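Local coordinates for capsular polysaccharide export system protein KpsC (Thermosulfurimonas dismutans, PDB 6MGB) that transfers Kdo sugars in beta(2,4) linkage, probably from CMP-Kdo, during synthesis of the conserved glycolipid that carries Gram-negative capsules, at residues M9-F14 with L43-G48; I98-T103 with V171-A176; N110-G115 with R285-L290; G194-V199 with S222-R227; F239-T244 with G257-C262. All coordinates share one frame; numbering follows the deposited sequence. Where two conformers were deposited one is given.

Interaction 1 (M9-F14 with L43-G48); sequences MPVGVF and LSAVAG
Ser-44 OG donates a 2.7 Å hydrogen bond to Met-9 O, tying the approach to one parallel strand to the start of the next, in the sheet that forms one half of this GT-B-type fold. The serine hydroxyl meets the carbonyl from above its plane, held there by a chi1 of 62° that sets OG between the serine's own backbone N and carbonyl carbon. Serine suits the spot because its hydroxyl, one bond beyond CB, reaches the neighbouring main chain directly. Its own amide continues the link, Ser-44 N giving Pro-10 O a 2.9 Å bond. Further along, Gly-12 bonds in both directions: Gly-12 N to Ala-45 O at 2.9 Å and Ala-47 N to Gly-12 O at 2.8 Å. Glycine fits here because a beta carbon would lie only about 3.5 Å from Leu-43 CD1. On the face carrying Val-11, Ala-45 and Ala-47, Val-11 CG1 rests 3.8 Å from Ala-47 CB, and both alanines also touch Leu-70 of the neighbouring strand 69-74, small side chains beside a large one. Past the last direct bond the strands splay apart, and a water takes over, accepting from Phe-14 N at 2.8 Å and donating to Ala-47 O at 2.7 Å.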
# COMPACT_ATOMS: atom_id res chain seq x y z
N MET A 9 24.21 9.76 15.02
CA MET A 9 23.20 9.35 15.99
C MET A 9 22.28 8.33 15.34
O MET A 9 21.50 8.69 14.45
CB MET A 9 22.41 10.56 16.46
CG MET A 9 23.29 11.65 17.07
SD MET A 9 22.39 13.07 17.71
CE MET A 9 21.61 12.36 19.15
N PRO A 10 22.33 7.06 15.74
CA PRO A 10 21.59 6.01 15.03
C PRO A 10 20.10 6.01 15.39
O PRO A 10 19.63 6.77 16.24
CB PRO A 10 22.28 4.73 15.51
CG PRO A 10 22.77 5.06 16.87
CD PRO A 10 23.19 6.50 16.80
N VAL A 11 19.37 5.12 14.72
CA VAL A 11 17.95 4.90 14.97
C VAL A 11 17.80 3.65 15.83
O VAL A 11 18.37 2.60 15.51
CB VAL A 11 17.17 4.75 13.65
CG1 VAL A 11 15.71 4.39 13.92
CG2 VAL A 11 17.26 6.03 12.83
N GLY A 12 17.03 3.75 16.91
CA GLY A 12 16.80 2.62 17.78
C GLY A 12 15.64 1.76 17.29
O GLY A 12 14.63 2.27 16.83
N VAL A 13 15.82 0.45 17.40
CA VAL A 13 14.76 -0.51 17.12
C VAL A 13 14.70 -1.49 18.29
O VAL A 13 15.67 -1.70 19.02
CB VAL A 13 14.97 -1.27 15.79
CG1 VAL A 13 15.01 -0.29 14.63
CG2 VAL A 13 16.24 -2.12 15.84
N PHE A 14 13.52 -2.09 18.46
CA PHE A 14 13.28 -3.03 19.54
C PHE A 14 12.88 -4.40 19.01
O PHE A 14 12.20 -5.17 19.71
CB PHE A 14 12.22 -2.47 20.49
CG PHE A 14 12.70 -1.26 21.25
CD1 PHE A 14 13.19 -1.39 22.54
CD2 PHE A 14 12.69 -0.01 20.66
CE1 PHE A 14 13.64 -0.29 23.23
CE2 PHE A 14 13.14 1.10 21.35
CZ PHE A 14 13.62 0.96 22.63
N LEU A 43 20.62 9.04 20.26
CA LEU A 43 19.73 8.54 19.22
C LEU A 43 19.11 9.69 18.44
O LEU A 43 18.86 10.77 18.99
CB LEU A 43 18.62 7.67 19.81
CG LEU A 43 19.04 6.43 20.59
CD1 LEU A 43 17.81 5.73 21.13
CD2 LEU A 43 19.85 5.48 19.71
N SER A 44 18.85 9.45 17.16
CA SER A 44 18.15 10.40 16.32
C SER A 44 16.69 10.03 16.09
O SER A 44 15.94 10.84 15.53
CB SER A 44 18.85 10.56 14.97
OG SER A 44 18.86 9.34 14.25
N ALA A 45 16.27 8.84 16.51
CA ALA A 45 14.88 8.40 16.35
C ALA A 45 14.77 6.97 16.84
O ALA A 45 15.76 6.32 17.18
CB ALA A 45 14.40 8.48 14.89
N VAL A 46 13.53 6.50 16.89
CA VAL A 46 13.20 5.10 17.13
C VAL A 46 12.26 4.66 16.00
O VAL A 46 11.49 5.47 15.48
CB VAL A 46 12.54 4.88 18.51
CG1 VAL A 46 12.23 3.41 18.74
CG2 VAL A 46 13.42 5.42 19.62
N ALA A 47 12.33 3.39 15.64
CA ALA A 47 11.54 2.88 14.52
C ALA A 47 10.90 1.55 14.89
O ALA A 47 11.41 0.81 15.74
CB ALA A 47 12.40 2.71 13.26
N GLY A 48 9.79 1.25 14.23
CA GLY A 48 9.09 -0.01 14.41
C GLY A 48 8.33 -0.38 13.16
O GLY A 48 8.16 0.44 12.25
O HOH W 1 11.24 -1.68 16.80

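Interaction 2 (I98-T103 with V171-A176); sequences IYYDAT and VRLGLA
Leu-173 lays its side chain against Tyr-100 and Asp-101, at the end of the type I turn 98-101, just where a Schellman motif ends helix 169-172, with Leu-175 as its residue of positive phi. Its CB starts over the backbone, 3.8 Å from Tyr-100 O. Beyond CG the two methyls part: CD1 comes up at the edge of the tyrosine ring, 3.9 Å from Tyr-100 CE1, while CD2 lies 3.8 Å from Asp-101 OD1. A branched apolar residue thus fills the angle between ring and carboxylate. Tyr-100 OH bonds to Glu-73, and the side chain of Tyr-100 lies about 8 Å from the bound cytidine-5'-monophosphate, so this link between the two halves of the GT-B-type fold borders the nucleotide site. The backbone joins in where Ala-102 N donates to Leu-173 O at 2.9 Å. Asp-101 shapes the loop by an Asx turn: OD1 accepts from Thr-103 N at 2.9 Å and, on its syn lone pair, from Thr-103 OG1 at 2.6 Å, while OD2 pairs with Arg-104. With an alanine at Asp-101, Thr-103 N and OG1 would probably lose their shared acceptor and Arg-104 its partner, leaving the turn freer to shift. The side chains of Thr-103 and Leu-175 run past each other in opposite directions, Thr-103 CG2 sitting 4.0 Å from Leu-175 CD2.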
# COMPACT_ATOMS: atom_id res chain seq x y z
N ILE A 98 1.60 7.09 9.41
CA ILE A 98 1.77 6.06 8.40
C ILE A 98 0.59 6.14 7.43
O ILE A 98 -0.52 6.52 7.81
CB ILE A 98 1.91 4.65 9.02
CG1 ILE A 98 2.42 3.65 7.98
CG2 ILE A 98 0.58 4.18 9.61
CD1 ILE A 98 3.79 3.99 7.39
N TYR A 99 0.85 5.78 6.17
CA TYR A 99 -0.06 6.14 5.09
C TYR A 99 -1.46 5.58 5.31
O TYR A 99 -2.45 6.23 4.96
CB TYR A 99 0.49 5.67 3.75
CG TYR A 99 0.66 4.17 3.62
CD1 TYR A 99 1.84 3.55 3.98
CD2 TYR A 99 -0.37 3.38 3.13
CE1 TYR A 99 2.00 2.18 3.86
CE2 TYR A 99 -0.23 2.01 3.00
CZ TYR A 99 0.96 1.41 3.37
OH TYR A 99 1.11 0.05 3.25
N TYR A 100 -1.58 4.37 5.86
CA TYR A 100 -2.88 3.75 6.00
C TYR A 100 -3.62 4.17 7.27
O TYR A 100 -4.76 3.75 7.46
CB TYR A 100 -2.77 2.21 5.95
CG TYR A 100 -1.84 1.59 6.98
CD1 TYR A 100 -2.25 1.37 8.28
CD2 TYR A 100 -0.55 1.19 6.62
CE1 TYR A 100 -1.41 0.80 9.21
CE2 TYR A 100 0.29 0.61 7.55
CZ TYR A 100 -0.14 0.42 8.84
OH TYR A 100 0.70 -0.16 9.76
N ASP A 101 -3.00 4.98 8.12
CA ASP A 101 -3.63 5.45 9.35
C ASP A 101 -4.32 6.78 9.08
O ASP A 101 -3.69 7.83 9.08
CB ASP A 101 -2.61 5.57 10.47
CG ASP A 101 -3.22 6.05 11.77
OD1 ASP A 101 -4.44 6.31 11.81
OD2 ASP A 101 -2.47 6.17 12.77
N ALA A 102 -5.64 6.73 8.85
CA ALA A 102 -6.43 7.92 8.57
C ALA A 102 -6.81 8.70 9.81
O ALA A 102 -7.44 9.76 9.68
CB ALA A 102 -7.69 7.53 7.80
N THR A 103 -6.47 8.22 11.01
CA THR A 103 -6.83 8.92 12.24
C THR A 103 -5.87 10.06 12.57
O THR A 103 -6.20 10.90 13.42
CB THR A 103 -6.87 7.94 13.42
OG1 THR A 103 -5.53 7.56 13.78
CG2 THR A 103 -7.67 6.70 13.07
N VAL A 171 -7.62 -1.59 7.67
CA VAL A 171 -9.07 -1.62 7.77
C VAL A 171 -9.53 -0.73 8.92
O VAL A 171 -10.22 0.27 8.71
CB VAL A 171 -9.57 -3.07 7.94
CG1 VAL A 171 -11.06 -3.10 8.25
CG2 VAL A 171 -9.26 -3.87 6.69
N ARG A 172 -9.16 -1.08 10.15
CA ARG A 172 -9.64 -0.33 11.30
C ARG A 172 -9.00 1.05 11.38
O ARG A 172 -9.66 2.02 11.77
CB ARG A 172 -9.41 -1.11 12.59
CG ARG A 172 -10.45 -2.21 12.80
CD ARG A 172 -10.37 -2.83 14.19
NE ARG A 172 -11.50 -3.74 14.43
CZ ARG A 172 -12.61 -3.43 15.09
NH1 ARG A 172 -12.78 -2.22 15.62
NH2 ARG A 172 -13.57 -4.34 15.23
N LEU A 173 -7.73 1.17 11.01
CA LEU A 173 -7.14 2.50 10.92
C LEU A 173 -7.62 3.26 9.69
O LEU A 173 -7.36 4.47 9.59
CB LEU A 173 -5.62 2.42 10.94
CG LEU A 173 -4.99 2.05 12.29
CD1 LEU A 173 -3.47 2.02 12.23
CD2 LEU A 173 -5.44 3.04 13.36
N GLY A 174 -8.31 2.59 8.76
CA GLY A 174 -9.00 3.27 7.69
C GLY A 174 -10.46 3.52 8.02
O GLY A 174 -11.29 3.71 7.12
N LEU A 175 -10.79 3.51 9.31
CA LEU A 175 -12.11 3.89 9.82
C LEU A 175 -13.18 2.83 9.55
O LEU A 175 -14.37 3.12 9.68
CB LEU A 175 -12.55 5.24 9.25
CG LEU A 175 -11.49 6.34 9.29
CD1 LEU A 175 -12.08 7.67 8.84
CD2 LEU A 175 -10.87 6.48 10.67
N ALA A 176 -12.78 1.62 9.20
CA ALA A 176 -13.71 0.53 8.93
C ALA A 176 -13.55 -0.56 9.99
O ALA A 176 -12.81 -0.41 10.97
CB ALA A 176 -13.47 -0.00 7.52

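Interaction 3 (N110-G115 with R285-L290); sequences NLLNFG and RRRTLL
Arginines meeting the C-terminal end of a helix make this contact: Arg-285 and Arg-287, on the extended lead-in to helix 289-299, reach Leu-112 and its neighbours at the close of helix 107-114. Arg-287 grips one oxygen side-on, NE donating to Leu-112 O at 2.8 Å and NH2 to the same Leu-112 O at 3.0 Å. The NE bond lies in the carbonyl plane on a lone pair, whereas NH2 comes from above that plane. These donors meet the last turn of a helix, where carbonyls usually lack helical amides to accept from; the positive charge probably also suits the negative end of the helix dipole. Gly-115, with positive phi, leaves the helix there. On the apolar side, Leu-112 CD2 packs 4.1 Å from Arg-287 CG. A leucine replacing Arg-287 would probably cost Leu-112 O both its guanidinium donors and deprive Glu-118 of its salt bridge to NH1. Arg-285 NE sits 3.5 Å above the guanidinium plane of Arg-287, over its centre, and Glu-118 is likely to ease the meeting of like charges. Arg-285 CD, meanwhile, passes 3.4 Å from Asn-113 O.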
# COMPACT_ATOMS: atom_id res chain seq x y z
N ASN A 110 0.39 14.79 4.30
CA ASN A 110 0.91 16.16 4.32
C ASN A 110 1.37 16.59 2.93
O ASN A 110 1.10 17.71 2.50
CB ASN A 110 2.05 16.28 5.32
CG ASN A 110 1.57 16.28 6.77
OD1 ASN A 110 0.38 16.46 7.04
ND2 ASN A 110 2.50 16.09 7.70
N LEU A 111 2.06 15.70 2.21
CA LEU A 111 2.47 16.02 0.84
C LEU A 111 1.26 16.34 -0.02
O LEU A 111 1.28 17.29 -0.81
CB LEU A 111 3.25 14.85 0.24
CG LEU A 111 4.68 14.64 0.75
CD1 LEU A 111 5.24 13.33 0.24
CD2 LEU A 111 5.57 15.80 0.32
N LEU A 112 0.19 15.56 0.11
CA LEU A 112 -0.99 15.76 -0.72
C LEU A 112 -1.76 17.01 -0.31
O LEU A 112 -2.33 17.69 -1.16
CB LEU A 112 -1.89 14.53 -0.64
CG LEU A 112 -1.29 13.25 -1.25
CD1 LEU A 112 -2.08 12.01 -0.83
CD2 LEU A 112 -1.24 13.35 -2.76
N ASN A 113 -1.78 17.33 0.99
CA ASN A 113 -2.57 18.46 1.45
C ASN A 113 -1.92 19.79 1.08
O ASN A 113 -2.60 20.71 0.62
CB ASN A 113 -2.77 18.38 2.97
CG ASN A 113 -4.18 17.94 3.35
OD1 ASN A 113 -5.14 18.19 2.63
ND2 ASN A 113 -4.30 17.28 4.50
N PHE A 114 -0.61 19.91 1.28
CA PHE A 114 0.05 21.21 1.27
C PHE A 114 1.10 21.38 0.18
O PHE A 114 1.66 22.48 0.05
CB PHE A 114 0.70 21.48 2.63
CG PHE A 114 -0.19 21.16 3.80
CD1 PHE A 114 -1.31 21.93 4.07
CD2 PHE A 114 0.10 20.09 4.63
CE1 PHE A 114 -2.12 21.64 5.15
CE2 PHE A 114 -0.72 19.80 5.71
CZ PHE A 114 -1.83 20.57 5.97
N GLY A 115 1.42 20.34 -0.58
CA GLY A 115 2.32 20.51 -1.71
C GLY A 115 3.77 20.70 -1.30
O GLY A 115 4.25 20.12 -0.32
N ARG A 285 -7.34 19.33 0.11
CA ARG A 285 -6.92 19.63 -1.25
C ARG A 285 -7.34 18.51 -2.20
O ARG A 285 -7.11 17.33 -1.93
CB ARG A 285 -5.40 19.81 -1.31
CG ARG A 285 -4.88 20.19 -2.68
CD ARG A 285 -3.65 21.06 -2.58
NE ARG A 285 -3.11 21.39 -3.89
CZ ARG A 285 -1.96 22.03 -4.09
NH1 ARG A 285 -1.55 22.28 -5.33
NH2 ARG A 285 -1.21 22.40 -3.06
N ARG A 286 -7.97 18.89 -3.31
CA ARG A 286 -8.31 17.93 -4.35
C ARG A 286 -7.07 17.65 -5.19
O ARG A 286 -6.28 18.55 -5.49
CB ARG A 286 -9.42 18.48 -5.25
CG ARG A 286 -10.60 19.09 -4.51
CD ARG A 286 -11.37 18.07 -3.69
NE ARG A 286 -10.63 17.64 -2.51
CZ ARG A 286 -10.98 16.61 -1.74
NH1 ARG A 286 -12.06 15.90 -2.02
NH2 ARG A 286 -10.24 16.29 -0.68
N ARG A 287 -6.89 16.38 -5.56
CA ARG A 287 -5.71 15.95 -6.31
C ARG A 287 -6.12 15.15 -7.53
O ARG A 287 -7.11 14.42 -7.52
CB ARG A 287 -4.78 15.11 -5.43
CG ARG A 287 -4.05 15.89 -4.36
CD ARG A 287 -3.09 16.89 -4.96
NE ARG A 287 -2.22 17.52 -3.96
CZ ARG A 287 -1.25 18.38 -4.25
NH1 ARG A 287 -1.01 18.72 -5.51
NH2 ARG A 287 -0.52 18.89 -3.28
N THR A 288 -5.35 15.32 -8.60
CA THR A 288 -5.48 14.47 -9.77
C THR A 288 -4.82 13.13 -9.53
O THR A 288 -4.00 12.96 -8.61
CB THR A 288 -4.84 15.13 -11.00
OG1 THR A 288 -3.42 15.19 -10.82
CG2 THR A 288 -5.39 16.54 -11.21
N LEU A 289 -5.16 12.15 -10.37
CA LEU A 289 -4.54 10.84 -10.27
C LEU A 289 -3.03 10.95 -10.42
O LEU A 289 -2.27 10.36 -9.65
CB LEU A 289 -5.13 9.90 -11.32
CG LEU A 289 -4.71 8.42 -11.29
CD1 LEU A 289 -3.35 8.18 -11.94
CD2 LEU A 289 -4.72 7.86 -9.87
N LEU A 290 -2.58 11.71 -11.42
CA LEU A 290 -1.14 11.86 -11.63
C LEU A 290 -0.46 12.47 -10.41
O LEU A 290 0.62 12.04 -10.01
CB LEU A 290 -0.88 12.71 -12.87
CG LEU A 290 0.57 12.77 -13.34
CD1 LEU A 290 1.05 11.40 -13.80
CD2 LEU A 290 0.73 13.78 -14.46

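Interaction 4 (G194-V199 with S222-R227); sequences GAEIYV and SVKVIR
Main-chain hydrogen bonds pair Ile-197 and Val-199 with Lys-224 and Ile-226 in parallel fashion. Lys-224 N donates to Ile-197 O at 2.9 Å, Val-199 N returns a bond to Lys-224 O, and Ile-226 N closes the run on Val-199 O. Strands 196-200 and 224-226 belong to one beta-alpha-beta unit, and the second is an outermost strand of the parallel sheet in the nucleotide-binding half of the enzyme. Where the strands have not yet come together, a water spans them, accepting from Ile-197 N and donating to Ser-222 O.

Apolar packing covers both faces. On one, Val-223 CG1 lies 3.9 Å from Val-199 CG2 and 4.0 Å from Ile-197 CG2, three branched residues well suited to an extended backbone. On the other, Tyr-198 receives Ile-226 CD1 at 3.8 Å from its CD2, and the methylenes of Lys-224 cross the ring obliquely, Lys-224 CD standing 3.3 Å from Tyr-198 CE2. Phe-152 meets the same ring edge-to-face.

The charged groups meet at the end of the lysine chain. A bend near the tip of Lys-224 (chi4 58°) turns NZ back toward Glu-196 OE2, a long salt bridge at 3.7 Å, and NZ also gives Ser-222 O a weak hydrogen bond.

Long and weak as these polar contacts of NZ are, the ammonium group is probably held only loosely. Lysine contributes here mainly through its carbon chain, which packs against the tyrosine, while the amides and the branched side chains hold the outer strand in place.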
# COMPACT_ATOMS: atom_id res chain seq x y z
N GLY A 194 -28.13 -6.32 -12.17
CA GLY A 194 -27.96 -7.10 -13.37
C GLY A 194 -26.56 -7.60 -13.64
O GLY A 194 -26.33 -8.22 -14.68
N ALA A 195 -25.62 -7.36 -12.73
CA ALA A 195 -24.22 -7.65 -12.96
C ALA A 195 -23.81 -8.96 -12.30
O ALA A 195 -24.39 -9.39 -11.30
CB ALA A 195 -23.34 -6.52 -12.43
N GLU A 196 -22.80 -9.60 -12.88
CA GLU A 196 -22.11 -10.69 -12.22
C GLU A 196 -21.19 -10.13 -11.14
O GLU A 196 -20.59 -9.07 -11.31
CB GLU A 196 -21.30 -11.51 -13.22
CG GLU A 196 -22.14 -12.16 -14.32
CD GLU A 196 -21.34 -13.12 -15.17
OE1 GLU A 196 -20.19 -12.79 -15.54
OE2 GLU A 196 -21.86 -14.22 -15.47
N ILE A 197 -21.08 -10.85 -10.03
CA ILE A 197 -20.31 -10.40 -8.88
C ILE A 197 -19.09 -11.31 -8.75
O ILE A 197 -19.23 -12.53 -8.61
CB ILE A 197 -21.15 -10.42 -7.59
CG1 ILE A 197 -22.42 -9.58 -7.76
CG2 ILE A 197 -20.32 -9.92 -6.41
CD1 ILE A 197 -22.18 -8.15 -8.20
N TYR A 198 -17.91 -10.71 -8.80
CA TYR A 198 -16.65 -11.42 -8.60
C TYR A 198 -15.96 -10.91 -7.34
O TYR A 198 -15.95 -9.71 -7.06
CB TYR A 198 -15.72 -11.24 -9.80
CG TYR A 198 -16.19 -11.94 -11.05
CD1 TYR A 198 -17.10 -11.34 -11.91
CD2 TYR A 198 -15.71 -13.21 -11.38
CE1 TYR A 198 -17.53 -11.98 -13.05
CE2 TYR A 198 -16.13 -13.85 -12.53
CZ TYR A 198 -17.04 -13.23 -13.36
OH TYR A 198 -17.47 -13.86 -14.51
N VAL A 199 -15.39 -11.85 -6.58
CA VAL A 199 -14.60 -11.54 -5.39
C VAL A 199 -13.20 -12.07 -5.61
O VAL A 199 -13.02 -13.26 -5.91
CB VAL A 199 -15.23 -12.17 -4.12
CG1 VAL A 199 -14.32 -11.97 -2.91
CG2 VAL A 199 -16.61 -11.59 -3.86
N SER A 222 -24.24 -17.70 -6.85
CA SER A 222 -23.96 -17.03 -8.11
C SER A 222 -22.72 -16.15 -8.03
O SER A 222 -22.17 -15.77 -9.07
CB SER A 222 -25.16 -16.19 -8.54
OG SER A 222 -25.28 -15.02 -7.74
N VAL A 223 -22.27 -15.81 -6.82
CA VAL A 223 -21.07 -15.00 -6.66
C VAL A 223 -19.86 -15.86 -6.97
O VAL A 223 -19.72 -16.99 -6.46
CB VAL A 223 -21.00 -14.41 -5.25
CG1 VAL A 223 -19.71 -13.62 -5.06
CG2 VAL A 223 -22.21 -13.52 -4.98
N LYS A 224 -18.96 -15.34 -7.80
CA LYS A 224 -17.78 -16.07 -8.25
C LYS A 224 -16.58 -15.59 -7.44
O LYS A 224 -16.15 -14.44 -7.57
CB LYS A 224 -17.57 -15.87 -9.74
CG LYS A 224 -18.77 -16.33 -10.56
CD LYS A 224 -18.70 -15.89 -12.01
CE LYS A 224 -19.94 -16.33 -12.78
NZ LYS A 224 -21.20 -15.79 -12.18
N VAL A 225 -16.06 -16.46 -6.58
CA VAL A 225 -14.94 -16.15 -5.71
C VAL A 225 -13.67 -16.63 -6.39
O VAL A 225 -13.51 -17.83 -6.65
CB VAL A 225 -15.11 -16.79 -4.32
CG1 VAL A 225 -13.91 -16.49 -3.44
CG2 VAL A 225 -16.39 -16.28 -3.67
N ILE A 226 -12.76 -15.71 -6.68
CA ILE A 226 -11.57 -15.99 -7.48
C ILE A 226 -10.44 -16.35 -6.52
O ILE A 226 -10.00 -15.52 -5.72
CB ILE A 226 -11.20 -14.80 -8.37
CG1 ILE A 226 -12.37 -14.43 -9.28
CG2 ILE A 226 -9.95 -15.12 -9.19
CD1 ILE A 226 -12.16 -13.15 -10.07
N ARG A 227 -9.96 -17.59 -6.61
CA ARG A 227 -8.82 -18.05 -5.84
C ARG A 227 -7.64 -18.41 -6.72
O ARG A 227 -6.64 -18.94 -6.23
CB ARG A 227 -9.22 -19.24 -4.97
CG ARG A 227 -10.56 -19.05 -4.27
CD ARG A 227 -10.85 -20.17 -3.30
NE ARG A 227 -10.49 -19.82 -1.93
CZ ARG A 227 -11.34 -19.36 -1.01
NH1 ARG A 227 -10.91 -19.06 0.20
NH2 ARG A 227 -12.63 -19.21 -1.30
O HOH W 2 -22.86 -13.06 -9.75

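Interaction 5 (F239-T244 with G257-C262); sequences FDRIYT and GKEVIC
Strands 241-244 and 259-262, joined through helix 248-255, form a beta-alpha-beta unit of the parallel sheet. Four backbone bonds pair them, running from Glu-259 N on Asp-240 O through Ile-242, which gives its N to Glu-259 O and takes Ile-261 N on its own O, to Thr-244 N on Ile-261 O. On one face Arg-241 and Glu-259 lie side by side in a salt bridge. Arg-241 NE reaches Glu-259 OE1 at 2.8 Å and NH2 reaches the same OE1 at 3.2 Å, both from one side of the carboxylate, whose plane is turned 53° from the guanidinium. Arg-275 holds OE2, and Asn-192 takes Arg-241 NH1, so both charged ends have second partners. Next along, Ile-261 sends CD1 over the face of Tyr-243, a CH-pi contact 3.9 Å from the ring centroid, and the same CD1 touches Arg-241 CD at 3.7 Å. Isoleucine, long and branched, can bridge both. Tyr-243 OH bonds to Asn-192. Just before the strands pair, Lys-258 NZ donates to Phe-239 O at 3.0 Å. On the opposite face Thr-244 CG2 packs 4.0 Å from Val-260 CG1, while OG1, anti to the backbone N (chi1 -170°), bonds to Ser-247 N. Ser-247 and Gln-248 bind CMP, and a strand leading into such a ligand-binding loop and helix is typical of the Rossmann-like nucleotide half of GT-B glycosyltransferases.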
# COMPACT_ATOMS: atom_id res chain seq x y z
N PHE A 239 -12.77 -5.07 -15.65
CA PHE A 239 -13.86 -4.45 -14.92
C PHE A 239 -13.79 -2.94 -15.11
O PHE A 239 -12.74 -2.37 -15.41
CB PHE A 239 -13.82 -4.79 -13.43
CG PHE A 239 -13.90 -6.26 -13.14
CD1 PHE A 239 -15.13 -6.86 -12.86
CD2 PHE A 239 -12.77 -7.05 -13.14
CE1 PHE A 239 -15.21 -8.21 -12.59
CE2 PHE A 239 -12.84 -8.41 -12.87
CZ PHE A 239 -14.07 -8.99 -12.60
N ASP A 240 -14.95 -2.29 -14.94
CA ASP A 240 -15.02 -0.84 -14.89
C ASP A 240 -15.21 -0.31 -13.48
O ASP A 240 -14.79 0.82 -13.19
CB ASP A 240 -16.18 -0.33 -15.76
CG ASP A 240 -15.99 -0.66 -17.23
OD1 ASP A 240 -14.83 -0.70 -17.69
OD2 ASP A 240 -17.00 -0.88 -17.92
N ARG A 241 -15.83 -1.10 -12.59
CA ARG A 241 -16.20 -0.66 -11.26
C ARG A 241 -15.62 -1.62 -10.23
O ARG A 241 -15.84 -2.83 -10.31
CB ARG A 241 -17.73 -0.58 -11.13
CG ARG A 241 -18.23 -0.24 -9.75
CD ARG A 241 -19.74 -0.03 -9.77
NE ARG A 241 -20.11 1.24 -10.38
CZ ARG A 241 -21.36 1.61 -10.63
NH1 ARG A 241 -22.38 0.81 -10.33
NH2 ARG A 241 -21.61 2.79 -11.18
N ILE A 242 -14.88 -1.07 -9.26
CA ILE A 242 -14.19 -1.86 -8.25
C ILE A 242 -14.71 -1.45 -6.87
O ILE A 242 -14.95 -0.27 -6.61
CB ILE A 242 -12.66 -1.66 -8.32
CG1 ILE A 242 -12.16 -1.80 -9.76
CG2 ILE A 242 -11.95 -2.65 -7.41
CD1 ILE A 242 -12.49 -3.13 -10.42
N TYR A 243 -14.88 -2.44 -6.00
CA TYR A 243 -15.29 -2.22 -4.61
C TYR A 243 -14.16 -2.64 -3.68
O TYR A 243 -13.62 -3.74 -3.81
CB TYR A 243 -16.55 -3.02 -4.28
CG TYR A 243 -17.82 -2.49 -4.91
CD1 TYR A 243 -18.11 -2.74 -6.24
CD2 TYR A 243 -18.73 -1.75 -4.17
CE1 TYR A 243 -19.28 -2.26 -6.82
CE2 TYR A 243 -19.89 -1.27 -4.73
CZ TYR A 243 -20.16 -1.53 -6.06
OH TYR A 243 -21.32 -1.05 -6.62
N THR A 244 -13.81 -1.77 -2.73
CA THR A 244 -12.73 -2.04 -1.80
C THR A 244 -13.00 -1.33 -0.48
O THR A 244 -13.68 -0.30 -0.44
CB THR A 244 -11.37 -1.60 -2.35
OG1 THR A 244 -10.32 -2.10 -1.52
CG2 THR A 244 -11.27 -0.08 -2.43
N GLY A 257 -7.55 3.93 -14.21
CA GLY A 257 -8.72 4.71 -14.58
C GLY A 257 -10.05 4.08 -14.25
O GLY A 257 -11.07 4.49 -14.80
N LYS A 258 -10.08 3.10 -13.35
CA LYS A 258 -11.33 2.45 -12.98
C LYS A 258 -12.09 3.30 -11.96
O LYS A 258 -11.53 4.17 -11.29
CB LYS A 258 -11.06 1.06 -12.40
CG LYS A 258 -10.19 0.18 -13.29
CD LYS A 258 -10.81 -0.02 -14.66
CE LYS A 258 -9.95 -0.89 -15.55
NZ LYS A 258 -10.54 -1.06 -16.91
N GLU A 259 -13.39 3.04 -11.87
CA GLU A 259 -14.21 3.64 -10.82
C GLU A 259 -14.02 2.83 -9.54
O GLU A 259 -14.33 1.64 -9.50
CB GLU A 259 -15.68 3.66 -11.23
CG GLU A 259 -16.61 4.26 -10.19
CD GLU A 259 -18.06 4.26 -10.63
OE1 GLU A 259 -18.48 3.29 -11.29
OE2 GLU A 259 -18.77 5.24 -10.33
N VAL A 260 -13.52 3.49 -8.50
CA VAL A 260 -13.16 2.82 -7.25
C VAL A 260 -14.09 3.31 -6.16
O VAL A 260 -14.12 4.51 -5.84
CB VAL A 260 -11.69 3.07 -6.88
CG1 VAL A 260 -11.35 2.44 -5.54
CG2 VAL A 260 -10.78 2.51 -7.97
N ILE A 261 -14.85 2.39 -5.58
CA ILE A 261 -15.81 2.69 -4.52
C ILE A 261 -15.19 2.22 -3.21
O ILE A 261 -15.02 1.02 -2.99
CB ILE A 261 -17.17 2.03 -4.79
CG1 ILE A 261 -17.65 2.38 -6.20
CG2 ILE A 261 -18.19 2.48 -3.74
CD1 ILE A 261 -18.92 1.69 -6.63
N CYS A 262 -14.84 3.18 -2.35
CA CYS A 262 -14.12 2.90 -1.12
C CYS A 262 -15.08 2.90 0.07
O CYS A 262 -15.83 3.86 0.26
CB CYS A 262 -13.02 3.94 -0.88
SG CYS A 262 -11.72 3.96 -2.12

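In the fold
From the N terminus, interaction 1 closes first, a short loop inside the mixed sheet, before any other contact opens. Interaction 2 opens at 98-103 and interaction 3 at 110-115; interaction 2 closes at 171-176 while interaction 3 waits until 285-290, so the two cross. Within the long loop of interaction 3 nest interactions 4 and 5, in series, both in the parallel sheet. They touch where Tyr-198 CD1 packs 3.7 Å from Phe-239 CE1. Interactions 1 and 4 lie on opposite sides of the chain's centre, about 46 Å apart between centres. Interaction 2 joins the two halves, and interaction 3 ties helix 107-114 to the lead-in of helix 289-299, after which the chain returns to the mixed sheet.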